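Local coordinates for protein toluene, o-xylene monooxygenase oxygenase subunit (Pseudomonas stutzeri, PDB 2INC) that probably helps to build the oxygenase component that hydroxylates aromatic hydrocarbons such as toluene and o-xylene, as a helical member of the methane/phenol/alkene hydroxylase family, at residues B[60-63]-B[64-67]; B[160-163]-B[164-168]; B[232-235]-B[236-239]. All blocks are in the same frame, centred on the assembly; numbering follows the deposited sequence.

Overall arrangement
Contact 1 is a surface contact in the loop between helices 46-56 and 76-99, contact 2 is a buried turn of helix 142-172, and contact 3 is the partly buried end of helix 208-237. Contacts 2 and 3 lie on the same side of the chain's centre, their own centres about 18 Å apart, whereas contact 1 lies on the opposite side, with its centre about 40 Å from that of contact 2. Contact 1 relies on an indole face, a histidine nitrogen and a water. Contacts 2 and 3 rest on main-chain helix bonds with a hydroxyl returned to a carbonyl; buried contact 2 adds the Arg165-Glu168 salt bridge, and only contact 3 ends in a glycine-terminated motif.

Contact 1: B[60-63]-B[64-67]; sequences LKHD and DWNA
Leu60 begins the contact with two different approaches to the indole of Trp65. Its CG lies 4.1 Å from Trp65 CZ2, an apolar touch in which the two side chains cross at about a right angle. Its carbonyl works through a water, which donates to Leu60 O at 2.6 Å and accepts from Trp65 NE1 at 3.2 Å; the indole N-H is thereby tied to the backbone five residues earlier. At Lys61 the backbone does the packing, with its carbonyl carbon 3.7 Å from Trp65 CZ2.

His62 makes the closest contacts with the indole. Its CB sits over one face, 3.4 Å from the centroid of the six-membered ring of Trp65 and only 15° off the ring normal, a direct CH-pi contact. The two rings themselves are oblique, with planes at 41°. With CG anti to the backbone N (chi1 -159°), His62 ND1 stands 3.0 Å from Asp64 N and accepts its N-H. That donor lies at the edge of the imidazole, almost exactly in its plane. Since ND1 accepts here and NE2 is bonded to Glu270 OE1, both ring nitrogens have partners, consistent with a proton on NE2, and the rotation of the ring is fixed from two sides.

Asp63 closes the segment by making the bend. Beyond it Ala67 N returns to Asp64 O at 3.0 Å, and the chain enters 3-10 geometry at Trp65. Trp208 meets the indole edge-to-face, and Leu264 and Met267 of helix 241-268 also pack on it. The arrangement is that of the loop between helices 46-56 and 76-99 laid with Trp65 against helix 241-268, its turn closed by a histidine side chain accepting from the main-chain N-H two residues on.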
ATOM      1  N   LEU B  60      -1.376 -41.738 -15.470  1.00 40.68           N
ATOM      2  CA  LEU B  60      -0.235 -40.953 -14.979  1.00 40.17           C
ATOM      3  C   LEU B  60      -0.254 -40.899 -13.447  1.00 40.65           C
ATOM      4  O   LEU B  60      -1.095 -40.230 -12.849  1.00 39.77           O
ATOM      5  CB  LEU B  60      -0.282 -39.539 -15.561  1.00 40.09           C
ATOM      6  CG  LEU B  60       0.968 -38.690 -15.343  1.00 39.98           C
ATOM      7  CD1 LEU B  60       2.123 -39.228 -16.214  1.00 38.44           C
ATOM      8  CD2 LEU B  60       0.673 -37.214 -15.736  1.00 38.49           C
ATOM      9  N   LYS B  61       0.701 -41.564 -12.804  1.00 40.14           N
ATOM     10  CA  LYS B  61       0.582 -41.840 -11.379  1.00 40.44           C
ATOM     11  C   LYS B  61       1.697 -41.256 -10.551  1.00 39.24           C
ATOM     12  O   LYS B  61       2.810 -41.162 -11.013  1.00 38.53           O
ATOM     13  CB  LYS B  61       0.474 -43.351 -11.135  1.00 40.70           C
ATOM     14  CG  LYS B  61      -0.878 -43.913 -11.505  1.00 43.82           C
ATOM     15  CD  LYS B  61      -0.814 -45.414 -11.481  1.00 49.41           C
ATOM     16  CE  LYS B  61      -1.861 -45.995 -12.389  1.00 51.40           C
ATOM     17  NZ  LYS B  61      -1.758 -47.475 -12.355  1.00 55.82           N
ATOM     18  N   HIS B  62       1.374 -40.836  -9.322  1.00 40.02           N
ATOM     19  CA  HIS B  62       2.383 -40.430  -8.342  1.00 40.39           C
ATOM     20  C   HIS B  62       1.775 -40.591  -6.956  1.00 41.81           C
ATOM     21  O   HIS B  62       0.566 -40.444  -6.803  1.00 43.23           O
ATOM     22  CB  HIS B  62       2.809 -38.989  -8.571  1.00 40.12           C
ATOM     23  CG  HIS B  62       4.138 -38.649  -7.991  1.00 38.54           C
ATOM     24  ND1 HIS B  62       4.329 -38.451  -6.642  1.00 40.94           N
ATOM     25  CD2 HIS B  62       5.345 -38.477  -8.568  1.00 40.68           C
ATOM     26  CE1 HIS B  62       5.596 -38.153  -6.412  1.00 37.11           C
ATOM     27  NE2 HIS B  62       6.234 -38.160  -7.566  1.00 36.90           N
ATOM     28  N   ASP B  63       2.562 -40.904  -5.940  1.00 41.95           N
ATOM     29  CA  ASP B  63       1.931 -41.085  -4.619  1.00 43.82           C
ATOM     30  C   ASP B  63       1.781 -39.777  -3.883  1.00 42.65           C
ATOM     31  O   ASP B  63       1.127 -39.741  -2.863  1.00 42.04           O
ATOM     32  CB  ASP B  63       2.715 -42.006  -3.672  1.00 45.27           C
ATOM     33  CG  ASP B  63       2.991 -43.375  -4.239  1.00 51.85           C
ATOM     34  OD1 ASP B  63       3.968 -44.015  -3.744  1.00 60.30           O
ATOM     35  OD2 ASP B  63       2.259 -43.841  -5.137  1.00 59.82           O
ATOM     36  N   ASP B  64       2.452 -38.719  -4.343  1.00 42.58           N
ATOM     37  CA  ASP B  64       2.344 -37.406  -3.677  1.00 41.20           C
ATOM     38  C   ASP B  64       2.364 -36.244  -4.655  1.00 38.94           C
ATOM     39  O   ASP B  64       3.340 -35.523  -4.727  1.00 37.69           O
ATOM     40  CB  ASP B  64       3.482 -37.228  -2.690  1.00 41.23           C
ATOM     41  CG  ASP B  64       3.242 -36.066  -1.730  1.00 42.63           C
ATOM     42  OD1 ASP B  64       2.073 -35.561  -1.607  1.00 42.92           O
ATOM     43  OD2 ASP B  64       4.223 -35.670  -1.070  1.00 46.47           O
ATOM     44  N   TRP B  65       1.281 -36.049  -5.401  1.00 36.97           N
ATOM     45  CA  TRP B  65       1.275 -34.964  -6.382  1.00 35.19           C
ATOM     46  C   TRP B  65       1.353 -33.612  -5.700  1.00 35.55           C
ATOM     47  O   TRP B  65       1.754 -32.617  -6.317  1.00 34.73           O
ATOM     48  CB  TRP B  65       0.001 -35.001  -7.213  1.00 34.55           C
ATOM     49  CG  TRP B  65      -0.013 -36.069  -8.299  1.00 36.31           C
ATOM     50  CD1 TRP B  65      -0.902 -37.096  -8.421  1.00 36.71           C
ATOM     51  CD2 TRP B  65       0.887 -36.179  -9.410  1.00 37.66           C
ATOM     52  NE1 TRP B  65      -0.614 -37.854  -9.540  1.00 36.63           N
ATOM     53  CE2 TRP B  65       0.468 -37.304 -10.175  1.00 37.58           C
ATOM     54  CE3 TRP B  65       2.001 -35.435  -9.841  1.00 37.36           C
ATOM     55  CZ2 TRP B  65       1.130 -37.718 -11.319  1.00 37.49           C
ATOM     56  CZ3 TRP B  65       2.669 -35.854 -11.004  1.00 36.78           C
ATOM     57  CH2 TRP B  65       2.220 -36.999 -11.721  1.00 35.31           C
ATOM     58  N   ASN B  66       0.970 -33.555  -4.429  1.00 34.97           N
ATOM     59  CA  ASN B  66       1.173 -32.312  -3.645  1.00 35.44           C
ATOM     60  C   ASN B  66       2.603 -31.820  -3.465  1.00 35.84           C
ATOM     61  O   ASN B  66       2.782 -30.645  -3.140  1.00 36.03           O
ATOM     62  CB  ASN B  66       0.468 -32.323  -2.285  1.00 33.42           C
ATOM     63  CG  ASN B  66      -1.067 -32.012  -2.390  1.00 38.13           C
ATOM     64  OD1 ASN B  66      -1.514 -31.004  -2.971  1.00 34.75           O
ATOM     65  ND2 ASN B  66      -1.840 -32.860  -1.766  1.00 36.33           N
ATOM     66  N   ALA B  67       3.598 -32.705  -3.665  1.00 35.84           N
ATOM     67  CA  ALA B  67       4.997 -32.302  -3.671  1.00 37.30           C
ATOM     68  C   ALA B  67       5.395 -31.406  -4.862  1.00 36.58           C
ATOM     69  O   ALA B  67       6.451 -30.803  -4.840  1.00 35.60           O
ATOM     70  CB  ALA B  67       5.930 -33.509  -3.607  1.00 37.34           C
TER
HETATM   71  O   HOH W   1      -2.934 -39.324 -11.211  1.00 38.82           O

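Contact 2: B[160-163]-B[164-168]; sequences THTA and YRTRE
Inside helix 142-172, a long helix of this family's ferritin-like fold, Thr162 and Thr166 meet across one turn through a carbonyl shared by two donors. Thr166 N gives the ordinary helix bond to Thr162 O at 2.9 Å, and Thr166 OG1 adds a second, shorter one to the same oxygen at 2.7 Å. The two donors come from opposite faces of the carbonyl plane. The hydroxyl stands 39° out of that plane with a C=O...OG1 angle of 140°, so it is not on a lone pair. What delivers it is chi1 of -63°, which sets OG1 of Thr166 beside its own backbone N and leaves CG2 anti to that N. Thr160 and Thr162 turn their hydroxyls back in the same way, to Leu156 O and Trp158 O.

The flanking main-chain bonds are regular: Tyr164 N to Thr160 O is 2.9 Å, and Arg165 N to His161 O is 3.0 Å. Beside the latter, CG of Arg165 comes to 3.4 Å from His161 O before the chain bends at two successive torsions. This folding brings Arg165 NH2 to 2.9 Å from Glu168 OE2, a salt bridge one turn on. The carboxylate lies at the edge of the guanidinium, near its plane, yet its OE2 is met from above the carboxylate plane. Asp103 OD1 also pairs with NH2, so a single nitrogen bridges two acids, which would probably help to offset the positive charge in a buried setting.

Tyr164 reaches beyond its own helix: its ring meets Phe94 nearly parallel, and its OH bonds the backbone of the chain of another protein. Threonine hydroxyl bonds to the carbonyl four residues back are a common way for buried helical threonines to satisfy their OH, here in a helix of a ferritin-like bundle.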
ATOM      1  N   THR B 160      -6.941 -11.147 -25.613  1.00 29.34           N
ATOM      2  CA  THR B 160      -7.297  -9.740 -25.429  1.00 28.58           C
ATOM      3  C   THR B 160      -6.443  -8.829 -26.349  1.00 29.61           C
ATOM      4  O   THR B 160      -6.982  -7.903 -26.994  1.00 29.45           O
ATOM      5  CB  THR B 160      -7.223  -9.390 -23.938  1.00 28.44           C
ATOM      6  OG1 THR B 160      -8.143 -10.244 -23.208  1.00 28.64           O
ATOM      7  CG2 THR B 160      -7.532  -7.929 -23.675  1.00 30.74           C
ATOM      8  N   HIS B 161      -5.145  -9.096 -26.442  1.00 28.85           N
ATOM      9  CA  HIS B 161      -4.265  -8.358 -27.371  1.00 29.38           C
ATOM     10  C   HIS B 161      -4.821  -8.492 -28.777  1.00 30.08           C
ATOM     11  O   HIS B 161      -4.862  -7.520 -29.557  1.00 30.09           O
ATOM     12  CB  HIS B 161      -2.842  -8.967 -27.474  1.00 29.51           C
ATOM     13  CG  HIS B 161      -2.027  -8.965 -26.216  1.00 30.29           C
ATOM     14  ND1 HIS B 161      -2.107  -7.976 -25.248  1.00 33.20           N
ATOM     15  CD2 HIS B 161      -1.013  -9.790 -25.829  1.00 28.23           C
ATOM     16  CE1 HIS B 161      -1.191  -8.204 -24.316  1.00 29.44           C
ATOM     17  NE2 HIS B 161      -0.520  -9.297 -24.643  1.00 34.00           N
ATOM     18  N   THR B 162      -5.175  -9.718 -29.160  1.00 29.74           N
ATOM     19  CA  THR B 162      -5.633 -10.003 -30.512  1.00 31.13           C
ATOM     20  C   THR B 162      -6.963  -9.265 -30.778  1.00 30.00           C
ATOM     21  O   THR B 162      -7.134  -8.655 -31.809  1.00 30.85           O
ATOM     22  CB  THR B 162      -5.866 -11.550 -30.708  1.00 30.24           C
ATOM     23  OG1 THR B 162      -4.688 -12.239 -30.287  1.00 31.61           O
ATOM     24  CG2 THR B 162      -6.084 -11.849 -32.174  1.00 31.73           C
ATOM     25  N   ALA B 163      -7.874  -9.300 -29.824  1.00 31.15           N
ATOM     26  CA  ALA B 163      -9.147  -8.527 -29.924  1.00 29.31           C
ATOM     27  C   ALA B 163      -8.879  -7.013 -30.144  1.00 31.38           C
ATOM     28  O   ALA B 163      -9.482  -6.373 -31.014  1.00 30.95           O
ATOM     29  CB  ALA B 163      -9.987  -8.729 -28.696  1.00 29.53           C
ATOM     30  N   TYR B 164      -7.958  -6.446 -29.365  1.00 28.97           N
ATOM     31  CA  TYR B 164      -7.640  -5.026 -29.453  1.00 30.37           C
ATOM     32  C   TYR B 164      -7.073  -4.655 -30.826  1.00 29.99           C
ATOM     33  O   TYR B 164      -7.563  -3.725 -31.533  1.00 32.09           O
ATOM     34  CB  TYR B 164      -6.573  -4.706 -28.345  1.00 29.93           C
ATOM     35  CG  TYR B 164      -6.247  -3.214 -28.316  1.00 30.58           C
ATOM     36  CD1 TYR B 164      -6.921  -2.383 -27.454  1.00 30.11           C
ATOM     37  CD2 TYR B 164      -5.246  -2.661 -29.151  1.00 33.35           C
ATOM     38  CE1 TYR B 164      -6.669  -1.026 -27.391  1.00 31.98           C
ATOM     39  CE2 TYR B 164      -4.968  -1.267 -29.109  1.00 30.31           C
ATOM     40  CZ  TYR B 164      -5.709  -0.471 -28.204  1.00 31.84           C
ATOM     41  OH  TYR B 164      -5.520   0.910 -28.106  1.00 32.38           O
ATOM     42  N   ARG B 165      -6.067  -5.398 -31.232  1.00 30.22           N
ATOM     43  CA  ARG B 165      -5.444  -5.150 -32.532  1.00 29.71           C
ATOM     44  C   ARG B 165      -6.381  -5.369 -33.690  1.00 31.79           C
ATOM     45  O   ARG B 165      -6.279  -4.667 -34.678  1.00 31.27           O
ATOM     46  CB  ARG B 165      -4.240  -6.012 -32.746  1.00 30.09           C
ATOM     47  CG  ARG B 165      -3.116  -5.608 -31.777  1.00 31.55           C
ATOM     48  CD  ARG B 165      -2.512  -4.267 -32.263  1.00 34.64           C
ATOM     49  NE  ARG B 165      -1.893  -4.460 -33.591  1.00 37.14           N
ATOM     50  CZ  ARG B 165      -1.901  -3.549 -34.577  1.00 37.77           C
ATOM     51  NH1 ARG B 165      -1.285  -3.818 -35.734  1.00 37.16           N
ATOM     52  NH2 ARG B 165      -2.519  -2.363 -34.400  1.00 34.52           N
ATOM     53  N   THR B 166      -7.291  -6.332 -33.548  1.00 30.51           N
ATOM     54  CA  THR B 166      -8.284  -6.562 -34.598  1.00 30.61           C
ATOM     55  C   THR B 166      -9.124  -5.323 -34.809  1.00 31.95           C
ATOM     56  O   THR B 166      -9.388  -4.941 -35.954  1.00 32.58           O
ATOM     57  CB  THR B 166      -9.166  -7.775 -34.238  1.00 31.65           C
ATOM     58  OG1 THR B 166      -8.322  -8.925 -34.191  1.00 30.11           O
ATOM     59  CG2 THR B 166     -10.270  -8.005 -35.333  1.00 28.01           C
ATOM     60  N   ARG B 167      -9.594  -4.707 -33.729  1.00 33.34           N
ATOM     61  CA  ARG B 167     -10.299  -3.413 -33.838  1.00 34.52           C
ATOM     62  C   ARG B 167      -9.458  -2.317 -34.464  1.00 33.96           C
ATOM     63  O   ARG B 167      -9.930  -1.549 -35.296  1.00 33.31           O
ATOM     64  CB  ARG B 167     -10.699  -2.882 -32.482  1.00 35.30           C
ATOM     65  CG  ARG B 167     -11.984  -3.280 -32.016  1.00 45.50           C
ATOM     66  CD  ARG B 167     -13.081  -2.213 -32.379  1.00 50.82           C
ATOM     67  NE  ARG B 167     -13.432  -2.406 -33.738  1.00 47.70           N
ATOM     68  CZ  ARG B 167     -14.271  -3.305 -34.244  1.00 45.60           C
ATOM     69  NH1 ARG B 167     -14.346  -3.319 -35.547  1.00 35.04           N
ATOM     70  NH2 ARG B 167     -15.030  -4.139 -33.533  1.00 40.53           N
ATOM     71  N   GLU B 168      -8.222  -2.192 -34.040  1.00 34.17           N
ATOM     72  CA  GLU B 168      -7.333  -1.162 -34.605  1.00 35.51           C
ATOM     73  C   GLU B 168      -7.103  -1.361 -36.087  1.00 36.55           C
ATOM     74  O   GLU B 168      -7.140  -0.395 -36.885  1.00 36.97           O
ATOM     75  CB  GLU B 168      -5.980  -1.171 -33.890  1.00 35.47           C
ATOM     76  CG  GLU B 168      -6.017  -0.599 -32.533  1.00 38.88           C
ATOM     77  CD  GLU B 168      -4.680   0.010 -32.184  1.00 46.33           C
ATOM     78  OE1 GLU B 168      -4.633   1.232 -31.868  1.00 50.67           O
ATOM     79  OE2 GLU B 168      -3.655  -0.723 -32.264  1.00 49.23           O
TER

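Contact 3: B[232-235]-B[236-239]; sequences GSLA and QSEG
Leu234 and Ser237 meet in the last turn of helix 208-237, which ends in a Schellman motif at Gly239, where phi turns positive (98°) and Gly239 N bonds back to Gln236 O. Leu234 O is the shared acceptor, taking Glu238 N at 2.9 Å and Ser237 OG at 3.0 Å. The hydroxyl can do so because chi1 of 83° places OG between the backbone N and the carbonyl carbon of its own residue, turned toward the preceding turn. Glu238 N also makes a weak bond to Ala235 O at 3.0 Å, so this donor is divided between two carbonyls as the helix runs out.

Ser233 has another rotamer. Its chi1 sets OG beside the backbone N, and the hydroxyl bonds Gln229 O, one turn earlier. Gln236, CG anti to its backbone N, runs extended to the surface and packs on Arg100 of the second subunit, another copy of this protein.

Glu238, with CG anti to its carbonyl carbon, sets that CG 3.3 Å from Leu234 O; the chain then bends at chi2. Leu234, with CG anti to the backbone N (chi1 -179°), lies side by side with it, and Trp110 of helix 108-117 touches both. Leu234 reaches Glu238 through one branch: Leu234 CD1 stands 4.2 Å from Glu238 CG.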
ATOM      1  N   GLY B 232       5.399 -14.259 -36.266  1.00 39.32           N
ATOM      2  CA  GLY B 232       6.121 -13.088 -35.718  1.00 39.47           C
ATOM      3  C   GLY B 232       7.381 -12.754 -36.534  1.00 40.54           C
ATOM      4  O   GLY B 232       7.617 -11.593 -36.844  1.00 38.65           O
ATOM      5  N   SER B 233       8.179 -13.766 -36.914  1.00 40.49           N
ATOM      6  CA  SER B 233       9.369 -13.538 -37.785  1.00 41.96           C
ATOM      7  C   SER B 233       8.993 -12.983 -39.141  1.00 42.07           C
ATOM      8  O   SER B 233       9.596 -12.046 -39.691  1.00 41.01           O
ATOM      9  CB  SER B 233      10.065 -14.842 -38.060  1.00 43.37           C
ATOM     10  OG  SER B 233      10.652 -15.243 -36.863  1.00 47.41           O
ATOM     11  N   LEU B 234       7.961 -13.569 -39.698  1.00 41.00           N
ATOM     12  CA  LEU B 234       7.492 -13.083 -40.949  1.00 41.65           C
ATOM     13  C   LEU B 234       7.036 -11.625 -40.812  1.00 42.17           C
ATOM     14  O   LEU B 234       7.327 -10.792 -41.678  1.00 40.42           O
ATOM     15  CB  LEU B 234       6.342 -13.971 -41.405  1.00 41.76           C
ATOM     16  CG  LEU B 234       5.755 -13.605 -42.736  1.00 41.80           C
ATOM     17  CD1 LEU B 234       6.842 -13.750 -43.825  1.00 42.78           C
ATOM     18  CD2 LEU B 234       4.549 -14.530 -42.991  1.00 43.08           C
ATOM     19  N   ALA B 235       6.301 -11.318 -39.733  1.00 42.68           N
ATOM     20  CA  ALA B 235       5.794  -9.945 -39.509  1.00 43.26           C
ATOM     21  C   ALA B 235       6.947  -8.972 -39.552  1.00 44.48           C
ATOM     22  O   ALA B 235       6.868  -7.923 -40.215  1.00 44.60           O
ATOM     23  CB  ALA B 235       5.094  -9.831 -38.169  1.00 41.55           C
ATOM     24  N   GLN B 236       8.012  -9.320 -38.818  1.00 45.21           N
ATOM     25  CA  GLN B 236       9.161  -8.444 -38.690  1.00 47.15           C
ATOM     26  C   GLN B 236       9.784  -8.161 -40.056  1.00 47.45           C
ATOM     27  O   GLN B 236      10.089  -7.010 -40.368  1.00 47.38           O
ATOM     28  CB  GLN B 236      10.193  -9.052 -37.748  1.00 47.44           C
ATOM     29  CG  GLN B 236      11.121  -7.984 -37.174  1.00 55.20           C
ATOM     30  CD  GLN B 236      12.475  -8.493 -36.688  1.00 62.10           C
ATOM     31  OE1 GLN B 236      12.581  -9.497 -35.948  1.00 64.99           O
ATOM     32  NE2 GLN B 236      13.530  -7.764 -37.075  1.00 64.50           N
ATOM     33  N   SER B 237       9.978  -9.213 -40.854  1.00 48.06           N
ATOM     34  CA  SER B 237      10.569  -9.080 -42.178  1.00 48.28           C
ATOM     35  C   SER B 237       9.642  -8.353 -43.142  1.00 48.36           C
ATOM     36  O   SER B 237      10.093  -7.748 -44.107  1.00 48.33           O
ATOM     37  CB  SER B 237      10.980 -10.461 -42.709  1.00 49.08           C
ATOM     38  OG  SER B 237       9.879 -11.124 -43.302  1.00 51.80           O
ATOM     39  N   GLU B 238       8.350  -8.333 -42.848  1.00 47.55           N
ATOM     40  CA  GLU B 238       7.384  -7.681 -43.699  1.00 47.60           C
ATOM     41  C   GLU B 238       7.073  -6.262 -43.284  1.00 47.26           C
ATOM     42  O   GLU B 238       6.160  -5.633 -43.852  1.00 48.66           O
ATOM     43  CB  GLU B 238       6.067  -8.472 -43.735  1.00 47.20           C
ATOM     44  CG  GLU B 238       6.106  -9.717 -44.587  1.00 51.36           C
ATOM     45  CD  GLU B 238       6.625  -9.455 -45.976  1.00 57.68           C
ATOM     46  OE1 GLU B 238       6.086  -8.540 -46.648  1.00 59.55           O
ATOM     47  OE2 GLU B 238       7.583 -10.156 -46.379  1.00 60.67           O
ATOM     48  N   GLY B 239       7.776  -5.752 -42.282  1.00 46.67           N
ATOM     49  CA  GLY B 239       7.568  -4.364 -41.867  1.00 45.33           C
ATOM     50  C   GLY B 239       6.651  -4.169 -40.674  1.00 45.46           C
ATOM     51  O   GLY B 239       6.517  -3.031 -40.176  1.00 45.83           O
TER